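Local coordinates for protein aspartate-semialdehyde dehydrogenase (PDB 3HSK) that catalyses the NADPH-dependent reductive dephosphorylation of 4-phospho-L-aspartate to L-aspartate semialdehyde, an early step toward methionine and threonine, at residues V133-I145 against I166-A179. Numbering follows the deposited sequence. Where two conformers were deposited one is given.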
ATOM      1  N   VAL A 133      29.451  -4.269 -12.278  1.00 41.19           N
ATOM      2  CA  VAL A 133      29.208  -3.045 -11.518  1.00 40.27           C
ATOM      3  C   VAL A 133      28.447  -3.317 -10.221  1.00 40.01           C
ATOM      4  O   VAL A 133      27.320  -3.826 -10.255  1.00 40.05           O
ATOM      5  CB  VAL A 133      28.479  -1.969 -12.366  1.00 40.32           C
ATOM      6  CG1 VAL A 133      28.049  -0.780 -11.494  1.00 39.48           C
ATOM      7  CG2 VAL A 133      29.375  -1.508 -13.502  1.00 39.77           C
ATOM      8  N   PRO A 134      29.066  -2.990  -9.069  1.00 39.42           N
ATOM      9  CA  PRO A 134      28.374  -3.152  -7.799  1.00 39.19           C
ATOM     10  C   PRO A 134      27.153  -2.246  -7.717  1.00 39.26           C
ATOM     11  O   PRO A 134      27.216  -1.069  -8.084  1.00 39.06           O
ATOM     12  CB  PRO A 134      29.432  -2.740  -6.763  1.00 39.02           C
ATOM     13  CG  PRO A 134      30.724  -2.884  -7.462  1.00 39.13           C
ATOM     14  CD  PRO A 134      30.436  -2.489  -8.875  1.00 39.23           C
ATOM     15  N   LEU A 135      26.039  -2.820  -7.282  1.00 39.11           N
ATOM     16  CA  LEU A 135      24.830  -2.061  -7.018  1.00 39.02           C
ATOM     17  C   LEU A 135      24.650  -2.069  -5.515  1.00 38.90           C
ATOM     18  O   LEU A 135      24.267  -3.082  -4.933  1.00 39.06           O
ATOM     19  CB  LEU A 135      23.632  -2.676  -7.740  1.00 38.84           C
ATOM     20  CG  LEU A 135      22.255  -2.052  -7.513  1.00 38.99           C
ATOM     21  CD1 LEU A 135      22.203  -0.590  -7.959  1.00 37.86           C
ATOM     22  CD2 LEU A 135      21.210  -2.886  -8.231  1.00 38.85           C
ATOM     23  N   VAL A 136      24.941  -0.932  -4.899  1.00 38.84           N
ATOM     24  CA  VAL A 136      25.195  -0.870  -3.469  1.00 39.20           C
ATOM     25  C   VAL A 136      24.196   0.002  -2.710  1.00 39.22           C
ATOM     26  O   VAL A 136      24.037   1.187  -3.008  1.00 39.61           O
ATOM     27  CB  VAL A 136      26.659  -0.389  -3.183  1.00 39.07           C
ATOM     28  CG1 VAL A 136      26.899  -0.189  -1.694  1.00 39.67           C
ATOM     29  CG2 VAL A 136      27.676  -1.383  -3.749  1.00 39.42           C
ATOM     30  N   VAL A 137      23.507  -0.619  -1.757  1.00 38.97           N
ATOM     31  CA  VAL A 137      22.870   0.080  -0.653  1.00 38.88           C
ATOM     32  C   VAL A 137      23.891  -0.069   0.472  1.00 39.08           C
ATOM     33  O   VAL A 137      24.021  -1.158   1.043  1.00 39.64           O
ATOM     34  CB  VAL A 137      21.527  -0.580  -0.265  1.00 38.57           C
ATOM     35  CG1 VAL A 137      20.934   0.050   0.998  1.00 38.32           C
ATOM     36  CG2 VAL A 137      20.539  -0.516  -1.417  1.00 38.75           C
ATOM     37  N   PRO A 138      24.654   1.003   0.765  1.00 39.21           N
ATOM     38  CA  PRO A 138      25.848   0.917   1.626  1.00 39.23           C
ATOM     39  C   PRO A 138      25.638   0.415   3.056  1.00 39.43           C
ATOM     40  O   PRO A 138      26.607   0.005   3.695  1.00 39.63           O
ATOM     41  CB  PRO A 138      26.399   2.349   1.623  1.00 39.32           C
ATOM     42  CG  PRO A 138      25.259   3.204   1.202  1.00 39.03           C
ATOM     43  CD  PRO A 138      24.449   2.373   0.260  1.00 39.23           C
ATOM     44  N   ILE A 139      24.399   0.440   3.548  1.00 39.20           N
ATOM     45  CA  ILE A 139      24.088  -0.085   4.878  1.00 39.12           C
ATOM     46  C   ILE A 139      23.674  -1.559   4.809  1.00 38.94           C
ATOM     47  O   ILE A 139      23.357  -2.178   5.830  1.00 38.86           O
ATOM     48  CB  ILE A 139      22.987   0.760   5.612  1.00 39.25           C
ATOM     49  CG1 ILE A 139      21.622   0.628   4.925  1.00 39.37           C
ATOM     50  CG2 ILE A 139      23.406   2.225   5.714  1.00 38.96           C
ATOM     51  CD1 ILE A 139      20.431   0.963   5.825  1.00 38.83           C
ATOM     52  N   VAL A 140      23.695  -2.112   3.600  1.00 38.52           N
ATOM     53  CA  VAL A 140      23.223  -3.473   3.355  1.00 38.18           C
ATOM     54  C   VAL A 140      24.295  -4.380   2.728  1.00 38.28           C
ATOM     55  O   VAL A 140      24.660  -5.398   3.317  1.00 38.62           O
ATOM     56  CB  VAL A 140      21.919  -3.465   2.511  1.00 37.77           C
ATOM     57  CG1 VAL A 140      21.654  -4.820   1.884  1.00 37.41           C
ATOM     58  CG2 VAL A 140      20.745  -3.043   3.379  1.00 37.66           C
ATOM     59  N   ASN A 141      24.797  -4.012   1.549  1.00 37.96           N
ATOM     60  CA  ASN A 141      25.770  -4.839   0.833  1.00 37.78           C
ATOM     61  C   ASN A 141      27.092  -4.127   0.499  1.00 38.11           C
ATOM     62  O   ASN A 141      27.527  -4.153  -0.656  1.00 37.91           O
ATOM     63  CB  ASN A 141      25.148  -5.412  -0.446  1.00 37.56           C
ATOM     64  CG  ASN A 141      24.840  -4.338  -1.478  1.00 36.91           C
ATOM     65  OD1 ASN A 141      24.567  -3.188  -1.123  1.00 35.97           O
ATOM     66  ND2 ASN A 141      24.885  -4.708  -2.763  1.00 34.68           N
ATOM     67  N   PRO A 142      27.751  -3.520   1.507  1.00 38.45           N
ATOM     68  CA  PRO A 142      29.039  -2.878   1.229  1.00 39.13           C
ATOM     69  C   PRO A 142      30.110  -3.858   0.727  1.00 39.88           C
ATOM     70  O   PRO A 142      31.111  -3.425   0.139  1.00 39.91           O
ATOM     71  CB  PRO A 142      29.443  -2.293   2.592  1.00 39.01           C
ATOM     72  CG  PRO A 142      28.670  -3.061   3.594  1.00 38.64           C
ATOM     73  CD  PRO A 142      27.379  -3.395   2.929  1.00 38.33           C
ATOM     74  N   GLU A 143      29.886  -5.158   0.939  1.00 40.26           N
ATOM     75  CA  GLU A 143      30.858  -6.192   0.576  1.00 41.22           C
ATOM     76  C   GLU A 143      30.938  -6.381  -0.936  1.00 41.42           C
ATOM     77  O   GLU A 143      31.935  -6.873  -1.462  1.00 41.20           O
ATOM     78  CB  GLU A 143      30.551  -7.527   1.284  1.00 41.51           C
ATOM     79  CG  GLU A 143      29.160  -8.121   0.990  1.00 41.93           C
ATOM     80  CD  GLU A 143      28.079  -7.614   1.939  1.00 43.18           C
ATOM     81  OE1 GLU A 143      28.289  -6.581   2.612  1.00 42.87           O
ATOM     82  OE2 GLU A 143      27.009  -8.260   2.014  1.00 44.26           O
ATOM     83  N   HIS A 144      29.886  -5.971  -1.631  1.00 41.67           N
ATOM     84  CA  HIS A 144      29.872  -6.036  -3.082  1.00 42.09           C
ATOM     85  C   HIS A 144      30.923  -5.102  -3.708  1.00 42.26           C
ATOM     86  O   HIS A 144      31.308  -5.268  -4.864  1.00 42.19           O
ATOM     87  CB  HIS A 144      28.455  -5.777  -3.597  1.00 42.03           C
ATOM     88  CG  HIS A 144      27.571  -6.988  -3.550  1.00 42.33           C
ATOM     89  ND1 HIS A 144      26.339  -7.035  -4.167  1.00 42.13           N
ATOM     90  CD2 HIS A 144      27.756  -8.208  -2.987  1.00 42.55           C
ATOM     91  CE1 HIS A 144      25.793  -8.222  -3.965  1.00 42.86           C
ATOM     92  NE2 HIS A 144      26.636  -8.955  -3.259  1.00 42.56           N
ATOM     93  N   ILE A 145      31.413  -4.152  -2.916  1.00 42.77           N
ATOM     94  CA  ILE A 145      32.516  -3.278  -3.328  1.00 43.37           C
ATOM     95  C   ILE A 145      33.864  -4.026  -3.444  1.00 44.07           C
ATOM     96  O   ILE A 145      34.774  -3.561  -4.146  1.00 44.32           O
ATOM     97  CB  ILE A 145      32.612  -2.030  -2.408  1.00 43.14           C
ATOM     98  CG1 ILE A 145      31.396  -1.118  -2.651  1.00 43.14           C
ATOM     99  CG2 ILE A 145      33.925  -1.276  -2.619  1.00 42.59           C
ATOM    100  CD1 ILE A 145      31.280   0.085  -1.711  1.00 43.35           C
ATOM    101  N   ILE A 166      33.118   2.234 -11.648  1.00 44.19           N
ATOM    102  CA  ILE A 166      31.842   2.813 -11.247  1.00 43.59           C
ATOM    103  C   ILE A 166      31.107   1.920 -10.234  1.00 43.44           C
ATOM    104  O   ILE A 166      31.034   0.698 -10.396  1.00 43.25           O
ATOM    105  CB  ILE A 166      30.952   3.171 -12.481  1.00 43.45           C
ATOM    106  CG1 ILE A 166      29.634   3.828 -12.048  1.00 43.62           C
ATOM    107  CG2 ILE A 166      30.725   1.952 -13.372  1.00 43.76           C
ATOM    108  CD1 ILE A 166      28.878   4.530 -13.166  1.00 43.24           C
ATOM    109  N   ILE A 167      30.605   2.549  -9.176  1.00 43.19           N
ATOM    110  CA  ILE A 167      29.694   1.913  -8.230  1.00 43.29           C
ATOM    111  C   ILE A 167      28.349   2.636  -8.287  1.00 43.44           C
ATOM    112  O   ILE A 167      28.295   3.858  -8.195  1.00 43.01           O
ATOM    113  CB  ILE A 167      30.274   1.921  -6.785  1.00 43.21           C
ATOM    114  CG1 ILE A 167      31.450   0.937  -6.689  1.00 43.17           C
ATOM    115  CG2 ILE A 167      29.194   1.595  -5.754  1.00 42.12           C
ATOM    116  CD1 ILE A 167      32.361   1.184  -5.520  1.00 43.28           C
ATOM    117  N   CYS A 168      27.273   1.872  -8.447  1.00 43.92           N
ATOM    118  CA  CYS A 168      25.937   2.440  -8.605  1.00 44.66           C
ATOM    119  C   CYS A 168      25.123   2.484  -7.306  1.00 45.24           C
ATOM    120  O   CYS A 168      25.177   1.564  -6.489  1.00 45.20           O
ATOM    121  CB  CYS A 168      25.175   1.699  -9.701  1.00 44.35           C
ATOM    122  SG  CYS A 168      25.710   2.131 -11.379  1.00 44.70           S
ATOM    123  N   ILE A 169      24.376   3.569  -7.137  1.00 46.25           N
ATOM    124  CA  ILE A 169      23.528   3.789  -5.970  1.00 47.41           C
ATOM    125  C   ILE A 169      22.098   3.366  -6.295  1.00 48.18           C
ATOM    126  O   ILE A 169      21.524   3.828  -7.279  1.00 48.23           O
ATOM    127  CB  ILE A 169      23.497   5.291  -5.549  1.00 47.42           C
ATOM    128  CG1 ILE A 169      24.908   5.895  -5.496  1.00 47.55           C
ATOM    129  CG2 ILE A 169      22.763   5.460  -4.220  1.00 47.54           C
ATOM    130  CD1 ILE A 169      24.939   7.422  -5.467  1.00 47.41           C
ATOM    131  N   SER A 170      21.527   2.489  -5.470  1.00 49.36           N
ATOM    132  CA  SER A 170      20.119   2.098  -5.614  1.00 50.32           C
ATOM    133  C   SER A 170      19.194   3.214  -5.159  1.00 50.86           C
ATOM    134  O   SER A 170      19.596   4.085  -4.381  1.00 51.44           O
ATOM    135  CB  SER A 170      19.811   0.837  -4.807  1.00 50.34           C
ATOM    136  OG  SER A 170      19.863  -0.314  -5.623  1.00 50.98           O
ATOM    137  N   ASN A 171      17.957   3.178  -5.642  1.00 51.25           N
ATOM    138  CA  ASN A 171      16.928   4.139  -5.225  1.00 51.72           C
ATOM    139  C   ASN A 171      16.471   3.988  -3.767  1.00 51.32           C
ATOM    140  O   ASN A 171      16.594   2.925  -3.169  1.00 51.22           O
ATOM    141  CB  ASN A 171      15.715   4.053  -6.158  1.00 52.15           C
ATOM    142  CG  ASN A 171      15.363   2.621  -6.532  1.00 53.75           C
ATOM    143  OD1 ASN A 171      16.207   1.879  -7.054  1.00 56.01           O
ATOM    144  ND2 ASN A 171      14.116   2.225  -6.278  1.00 54.37           N
ATOM    145  N   CYS A 172      15.932   5.077  -3.223  1.00 51.30           N
ATOM    146  CA  CYS A 172      15.329   5.130  -1.892  1.00 50.40           C
ATOM    147  C   CYS A 172      14.339   3.976  -1.616  1.00 49.49           C
ATOM    148  O   CYS A 172      14.293   3.454  -0.501  1.00 49.40           O
ATOM    149  CB  CYS A 172      14.628   6.483  -1.722  1.00 50.72           C
ATOM    150  SG  CYS A 172      14.979   7.371  -0.170  1.00 52.62           S
ATOM    151  N   SER A 173      13.561   3.587  -2.632  1.00 48.04           N
ATOM    152  CA  SER A 173      12.584   2.491  -2.526  1.00 46.78           C
ATOM    153  C   SER A 173      13.216   1.110  -2.398  1.00 45.68           C
ATOM    154  O   SER A 173      12.779   0.296  -1.580  1.00 45.44           O
ATOM    155  CB  SER A 173      11.648   2.484  -3.734  1.00 46.73           C
ATOM    156  OG  SER A 173      10.675   3.493  -3.609  1.00 47.93           O
ATOM    157  N   THR A 174      14.205   0.832  -3.244  1.00 44.22           N
ATOM    158  CA  THR A 174      14.949  -0.420  -3.164  1.00 42.79           C
ATOM    159  C   THR A 174      15.672  -0.487  -1.826  1.00 41.98           C
ATOM    160  O   THR A 174      15.577  -1.485  -1.116  1.00 41.82           O
ATOM    161  CB  THR A 174      15.962  -0.575  -4.331  1.00 42.92           C
ATOM    162  OG1 THR A 174      15.286  -0.414  -5.585  1.00 42.45           O
ATOM    163  CG2 THR A 174      16.606  -1.951  -4.293  1.00 42.11           C
ATOM    164  N   ALA A 175      16.368   0.597  -1.488  1.00 41.09           N
ATOM    165  CA  ALA A 175      17.113   0.705  -0.238  1.00 40.52           C
ATOM    166  C   ALA A 175      16.244   0.479   1.006  1.00 40.25           C
ATOM    167  O   ALA A 175      16.680  -0.163   1.966  1.00 40.30           O
ATOM    168  CB  ALA A 175      17.836   2.042  -0.167  1.00 40.35           C
ATOM    169  N   GLY A 176      15.017   0.995   0.982  1.00 39.85           N
ATOM    170  CA  GLY A 176      14.065   0.774   2.069  1.00 39.17           C
ATOM    171  C   GLY A 176      13.629  -0.679   2.190  1.00 38.91           C
ATOM    172  O   GLY A 176      13.459  -1.198   3.300  1.00 38.47           O
ATOM    173  N   LEU A 177      13.447  -1.337   1.048  1.00 38.28           N
ATOM    174  CA  LEU A 177      13.020  -2.728   1.039  1.00 38.22           C
ATOM    175  C   LEU A 177      14.090  -3.654   1.615  1.00 38.00           C
ATOM    176  O   LEU A 177      13.791  -4.467   2.484  1.00 37.70           O
ATOM    177  CB  LEU A 177      12.606  -3.185  -0.367  1.00 38.23           C
ATOM    178  CG  LEU A 177      12.187  -4.658  -0.517  1.00 38.72           C
ATOM    179  CD1 LEU A 177      11.090  -5.074   0.487  1.00 38.03           C
ATOM    180  CD2 LEU A 177      11.753  -4.965  -1.951  1.00 38.36           C
ATOM    181  N   VAL A 178      15.328  -3.510   1.145  1.00 37.84           N
ATOM    182  CA  VAL A 178      16.417  -4.426   1.530  1.00 37.88           C
ATOM    183  C   VAL A 178      17.002  -4.155   2.916  1.00 38.05           C
ATOM    184  O   VAL A 178      17.547  -5.069   3.552  1.00 38.03           O
ATOM    185  CB  VAL A 178      17.562  -4.483   0.466  1.00 37.77           C
ATOM    186  CG1 VAL A 178      17.035  -4.998  -0.867  1.00 37.27           C
ATOM    187  CG2 VAL A 178      18.251  -3.131   0.303  1.00 37.38           C
ATOM    188  N   ALA A 179      16.884  -2.911   3.378  1.00 38.08           N
ATOM    189  CA  ALA A 179      17.476  -2.480   4.646  1.00 38.38           C
ATOM    190  C   ALA A 179      17.190  -3.398   5.834  1.00 38.72           C
ATOM    191  O   ALA A 179      18.125  -3.833   6.502  1.00 39.09           O
ATOM    192  CB  ALA A 179      17.096  -1.037   4.967  1.00 38.45           C
TER
HETATM  193  O   HOH W   1      21.474   2.722  -2.577  1.00 45.01           O
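V137 turns CG1 anti to its own backbone N (chi1 173°) and CG2 anti to its carbonyl carbon, and with both methyls it meets the first turns of the helix that starts at C172. CG1 lies 3.9 Å from CB of A175; CG2 fits among CB of S170, CA of A175 and CG2 of V178. V140 follows the same pattern, its CG2 reaching CA of A179 at 3.6 Å.

Upstream, strands 135-136 and 165-169 run parallel as edge strand and neighbour in the nucleotide-binding domain's sheet, joined by a beta-alpha-beta crossover through helix 146-157. Two straight backbone bonds tie them: C168 N to P134 O and V136 N to C168 O, each 3.0 Å. On one face of this sheet CG2 of V136 packs against CG2 of I167, whose CD1 goes on to CG1 of I145, crossing that side chain at about a right angle; on the other, CD1 of L135 comes within 3.3 Å of S170 OG, a hydroxyl hydrogen-bonded to E234.

Beyond V136 the strands part, and a water donates to V136 O and to S170 O, bridging them. The N141 amide, from further along the loop, folds back on the strand: ND2 gives a straight bond to L135 O (2.8 Å, 170°), and OD1 accepts a more bent one from V137 N.

P134 O and V136 N are thus paired with the neighbouring strand, L135 O with the amide and V136 O with the water, while apolar methyls pack on the helix just after C172, the predicted acyl-thioester residue, which itself does not touch 133-145.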